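Local coordinates for Lmo0131 protein (Listeria monocytogenes, PDB 4Q6J) that is an EAL-domain protein that probably hydrolyses cyclic di-GMP as a phosphodiesterase, at residues L63-T66 and R67-Q70; H109-V112 and K113-K117. All coordinates share one frame; numbering follows the deposited sequence. Where two conformers were deposited one is given.

Interaction 1 comes first along the chain, at the turn that joins helix 53-62 to helix 66-83; interaction 2 follows at the C-terminal end of helix 102-115, just before strand 122-127. One therefore describes how a helix starts and the other how a helix finishes. Their centres lie about 20 Å apart and their nearest atoms about 8 Å, without touching. Helix 66-83 links them: Arg67 and Gln70 near its start pack on Tyr104 of helix 102-115, while Tyr111 and Leu116 pack against its later turns. Both belong to the helical layer outside the barrel strands of the EAL domain, and the first also meets a second subunit.

Interaction 1. Residues L63-T66 and R67-Q70; sequences LNAT and REMQ
Ala65 O, at the N-cap of helix 66-83, accepts a hydrogen bond from N of Met69, a selenomethionine, at 3.1 Å. One residue on, Gln70 N reaches Thr66 O, also at 3.1 Å. The close-packed side is here, where buried Ala65 and the side chain of Thr66 rest on Ile60 of helix 53-62. In one of two modelled conformers the Glu68 carboxylate curls back toward Ala65, its chain bent at chi2 (98°).

The looser side is bridged by water. With chi1 at 49°, Thr66 OG1 is tucked back toward its own main chain and meets a water at 2.8 Å; the same water accepts from Arg67 N at 3.1 Å and donates weakly to Asn64 O. Arg67 leads away to a salt bridge with Asp71, and in the modelled conformer Asn64 OD1 takes a hydrogen bond from Ala136 N of the second subunit.

Asn64, at positive phi (40°), is the C-prime residue of a Schellman motif closing helix 53-62, so one helix ends and the next begins almost at once: a tight helix-to-helix connection within the EAL domain, with a Schellman C-cap followed directly by the N-cap of the next helix.

Interaction 2. Residues H109-V112 and K113-K117; sequences HDYV and KEHLK. With EDO (1,2-ethanediol), chain O.
The backbone runs as the last turns of helix 102-115, with bonds from N-H of i+4 to O of i: Lys113 N to His109 O (2.9 Å), Glu114 N to Asp110 O, His115 N to Tyr111 O and Leu116 N to Val112 O; the third is bent to 135°, and His115 N also makes a weak bond to Val112 O as the helix closes.

The side chains of Tyr111 and His115 form an offset stack, ring centroids 3.7 Å apart and planes only 11° from parallel. His115 CD2 lies over the centre of the phenol ring, whereas Tyr111 CE2 sits off-centre above the imidazole, 3.2 Å from His115 NE2. His115 has CG beside its backbone N (chi1 -61°), which turns the ring back along the helix and puts Tyr111 O at its edge, 2.9 Å from His115 CD2. Next to the stack, a bound 1,2-ethanediol, probably from the crystallisation liquor, lies near Glu114 and His115, but its fit beside Glu114 is doubtful.

On the other flanks, Val112 CG1 lies 4.2 Å from Leu116 CB, and Leu116 packs on Ile81 of helix 66-83. The side chains of His109 and Lys113 run side by side, His109 CE1 meeting Lys113 CD at 4.2 Å; His109 ND1 donates to the anti lone pair of Asp110 OD1. Asn82 OD1 accepts from Lys117 N and Asn82 ND2 donates to His115 O, tying down the chain where it leaves the helix.

Chemically, the Asp110 carboxylate would tend to stabilise a positive charge on His109, while Lys113 NZ, 5.3 Å from His109 NE2, would probably oppose it; the Tyr111-His115 stack meanwhile probably limits rotation of the imidazole.

Interaction 1. Residues L63-T66 and R67-Q70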
loop_
_atom_site.group_PDB
_atom_site.type_symbol
_atom_site.label_atom_id
_atom_site.label_comp_id
_atom_site.label_asym_id
_atom_site.label_seq_id
_atom_site.Cartn_x
_atom_site.Cartn_y
_atom_site.Cartn_z
ATOM N N LEU B 63 -11.445 16.790 -6.591
ATOM C CA LEU B 63 -12.500 17.486 -7.297
ATOM C C LEU B 63 -13.468 16.472 -7.923
ATOM O O LEU B 63 -14.371 16.856 -8.658
ATOM C CB LEU B 63 -11.920 18.440 -8.356
ATOM C CG LEU B 63 -11.497 19.863 -7.970
ATOM C CD1 LEU B 63 -11.274 20.729 -9.201
ATOM C CD2 LEU B 63 -12.528 20.511 -7.056
ATOM N N ASN B 64 -13.287 15.197 -7.572
ATOM C CA ASN B 64 -14.022 14.065 -8.162
ATOM C C ASN B 64 -14.240 14.190 -9.685
ATOM O O ASN B 64 -15.342 13.978 -10.194
ATOM C CB ASN B 64 -15.326 13.749 -7.392
ATOM C CG ASN B 64 -15.072 13.128 -5.994
ATOM O OD1 ASN B 64 -15.070 11.897 -5.821
ATOM N ND2 ASN B 64 -14.878 13.986 -4.995
ATOM N N ALA B 65 -13.161 14.537 -10.387
ATOM C CA ALA B 65 -13.180 14.785 -11.839
ATOM C C ALA B 65 -12.652 13.619 -12.701
ATOM O O ALA B 65 -12.531 13.736 -13.922
ATOM C CB ALA B 65 -12.406 16.075 -12.164
ATOM N N THR B 66 -12.388 12.491 -12.056
ATOM C CA THR B 66 -11.795 11.347 -12.725
ATOM C C THR B 66 -12.674 10.880 -13.880
ATOM O O THR B 66 -12.166 10.429 -14.876
ATOM C CB THR B 66 -11.494 10.136 -11.794
ATOM O OG1 THR B 66 -12.627 9.823 -11.000
ATOM C CG2 THR B 66 -10.304 10.402 -10.894
ATOM N N ARG B 67 -13.987 10.976 -13.736
ATOM C CA ARG B 67 -14.856 10.502 -14.785
ATOM C C ARG B 67 -14.767 11.366 -16.038
ATOM O O ARG B 67 -14.654 10.826 -17.143
ATOM C CB ARG B 67 -16.287 10.359 -14.311
ATOM C CG ARG B 67 -17.191 9.802 -15.399
ATOM C CD ARG B 67 -16.660 8.543 -16.055
ATOM N NE ARG B 67 -17.513 8.206 -17.187
ATOM C CZ ARG B 67 -18.600 7.440 -17.117
ATOM N NH1 ARG B 67 -18.969 6.870 -15.976
ATOM N NH2 ARG B 67 -19.321 7.223 -18.203
ATOM N N GLU B 68 -14.815 12.686 -15.845
ATOM C CA GLU B 68 -14.633 13.679 -16.907
ATOM C C GLU B 68 -13.357 13.412 -17.700
ATOM O O GLU B 68 -13.334 13.458 -18.923
ATOM C CB GLU B 68 -14.531 15.092 -16.308
ATOM C CG GLU B 68 -15.864 15.721 -15.893
ATOM C CD GLU B 68 -16.178 15.586 -14.405
ATOM O OE1 GLU B 68 -16.942 16.427 -13.908
ATOM O OE2 GLU B 68 -15.692 14.642 -13.739
HETATM N N MSE B 69 -12.287 13.139 -16.978
HETATM C CA MSE B 69 -10.994 13.008 -17.582
HETATM C C MSE B 69 -10.950 11.757 -18.449
HETATM O O MSE B 69 -10.537 11.829 -19.610
HETATM C CB MSE B 69 -9.898 13.022 -16.508
HETATM C CG MSE B 69 -8.530 13.359 -17.046
HETATM SE SE MSE B 69 -7.108 12.844 -15.831
HETATM C CE MSE B 69 -7.948 11.234 -15.210
ATOM N N GLN B 70 -11.401 10.626 -17.898
ATOM C CA GLN B 70 -11.460 9.360 -18.649
ATOM C C GLN B 70 -12.280 9.531 -19.904
ATOM O O GLN B 70 -11.867 9.124 -20.965
ATOM C CB GLN B 70 -12.057 8.200 -17.825
ATOM C CG GLN B 70 -11.192 7.664 -16.739
ATOM C CD GLN B 70 -9.793 7.257 -17.185
ATOM O OE1 GLN B 70 -9.579 6.690 -18.265
ATOM N NE2 GLN B 70 -8.828 7.563 -16.344
HETATM O O HOH W 1 -15.164 10.883 -10.849
#

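Interaction 2. Residues H109-V112 and K113-K117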
loop_
_atom_site.group_PDB
_atom_site.type_symbol
_atom_site.label_atom_id
_atom_site.label_comp_id
_atom_site.label_asym_id
_atom_site.label_seq_id
_atom_site.Cartn_x
_atom_site.Cartn_y
_atom_site.Cartn_z
ATOM N N HIS B 109 -17.943 0.271 -23.616
ATOM C CA HIS B 109 -18.318 -0.674 -24.653
ATOM C C HIS B 109 -19.349 -0.079 -25.594
ATOM O O HIS B 109 -19.297 -0.275 -26.811
ATOM C CB HIS B 109 -18.924 -1.907 -23.997
ATOM C CG HIS B 109 -19.602 -2.818 -24.957
ATOM N ND1 HIS B 109 -20.805 -2.509 -25.553
ATOM C CD2 HIS B 109 -19.254 -4.039 -25.420
ATOM C CE1 HIS B 109 -21.166 -3.496 -26.351
ATOM N NE2 HIS B 109 -20.243 -4.438 -26.284
ATOM N N ASP B 110 -20.319 0.619 -25.016
ATOM C CA ASP B 110 -21.394 1.225 -25.783
ATOM C C ASP B 110 -20.904 2.400 -26.595
ATOM O O ASP B 110 -21.257 2.551 -27.765
ATOM C CB ASP B 110 -22.455 1.738 -24.841
ATOM C CG ASP B 110 -23.277 0.647 -24.265
ATOM O OD1 ASP B 110 -22.969 -0.541 -24.500
ATOM O OD2 ASP B 110 -24.241 0.985 -23.563
ATOM N N TYR B 111 -20.120 3.254 -25.957
ATOM C CA TYR B 111 -19.526 4.372 -26.650
ATOM C C TYR B 111 -18.586 3.906 -27.794
ATOM O O TYR B 111 -18.599 4.456 -28.889
ATOM C CB TYR B 111 -18.798 5.298 -25.670
ATOM C CG TYR B 111 -18.387 6.577 -26.336
ATOM C CD1 TYR B 111 -17.201 6.658 -27.042
ATOM C CD2 TYR B 111 -19.204 7.686 -26.299
ATOM C CE1 TYR B 111 -16.835 7.795 -27.680
ATOM C CE2 TYR B 111 -18.852 8.841 -26.930
ATOM C CZ TYR B 111 -17.668 8.892 -27.634
ATOM O OH TYR B 111 -17.302 10.043 -28.274
ATOM N N VAL B 112 -17.775 2.897 -27.525
ATOM C CA VAL B 112 -16.934 2.300 -28.563
ATOM C C VAL B 112 -17.758 1.736 -29.730
ATOM O O VAL B 112 -17.526 2.052 -30.882
ATOM C CB VAL B 112 -15.994 1.206 -27.978
ATOM C CG1 VAL B 112 -15.321 0.431 -29.088
ATOM C CG2 VAL B 112 -14.954 1.852 -27.079
ATOM N N LYS B 113 -18.769 0.942 -29.433
ATOM C CA LYS B 113 -19.552 0.312 -30.485
ATOM C C LYS B 113 -20.200 1.374 -31.368
ATOM O O LYS B 113 -20.276 1.241 -32.569
ATOM C CB LYS B 113 -20.608 -0.597 -29.858
ATOM C CG LYS B 113 -21.478 -1.339 -30.858
ATOM C CD LYS B 113 -22.422 -2.304 -30.174
ATOM C CE LYS B 113 -22.739 -3.456 -31.105
ATOM N NZ LYS B 113 -23.514 -4.519 -30.433
ATOM N N GLU B 114 -20.742 2.420 -30.760
ATOM C CA GLU B 114 -21.376 3.522 -31.478
ATOM C C GLU B 114 -20.443 4.415 -32.297
ATOM O O GLU B 114 -20.814 4.925 -33.334
ATOM C CB GLU B 114 -22.216 4.361 -30.507
ATOM C CG GLU B 114 -22.811 5.609 -31.123
ATOM C CD GLU B 114 -23.550 6.476 -30.125
ATOM O OE1 GLU B 114 -23.206 6.467 -28.929
ATOM O OE2 GLU B 114 -24.470 7.197 -30.539
ATOM N N HIS B 115 -19.251 4.664 -31.774
ATOM C CA HIS B 115 -18.410 5.737 -32.307
ATOM C C HIS B 115 -17.116 5.316 -33.017
ATOM O O HIS B 115 -16.637 6.029 -33.889
ATOM C CB HIS B 115 -18.012 6.696 -31.165
ATOM C CG HIS B 115 -19.170 7.367 -30.494
ATOM N ND1 HIS B 115 -19.559 8.651 -30.797
ATOM C CD2 HIS B 115 -20.010 6.939 -29.518
ATOM C CE1 HIS B 115 -20.600 8.980 -30.052
ATOM N NE2 HIS B 115 -20.896 7.957 -29.272
ATOM N N LEU B 116 -16.510 4.214 -32.609
ATOM C CA LEU B 116 -15.189 3.915 -33.097
ATOM C C LEU B 116 -15.331 3.105 -34.360
ATOM O O LEU B 116 -15.934 2.050 -34.354
ATOM C CB LEU B 116 -14.365 3.180 -32.061
ATOM C CG LEU B 116 -12.970 2.768 -32.505
ATOM C CD1 LEU B 116 -12.193 3.950 -33.045
ATOM C CD2 LEU B 116 -12.253 2.141 -31.324
ATOM N N LYS B 117 -14.799 3.614 -35.455
ATOM C CA LYS B 117 -14.968 2.916 -36.714
ATOM C C LYS B 117 -13.951 1.777 -36.863
ATOM O O LYS B 117 -14.190 0.836 -37.604
ATOM C CB LYS B 117 -14.911 3.901 -37.905
ATOM C CG LYS B 117 -15.991 4.984 -37.856
ATOM C CD LYS B 117 -17.280 4.360 -37.324
ATOM C CE LYS B 117 -18.487 5.262 -37.428
ATOM N NZ LYS B 117 -18.791 5.598 -38.837
HETATM C C1 EDO O . -23.326 7.228 -26.204
HETATM O O1 EDO O . -22.915 7.998 -27.324
HETATM C C2 EDO O . -22.367 6.066 -26.010
HETATM O O2 EDO O . -22.995 4.859 -26.338
#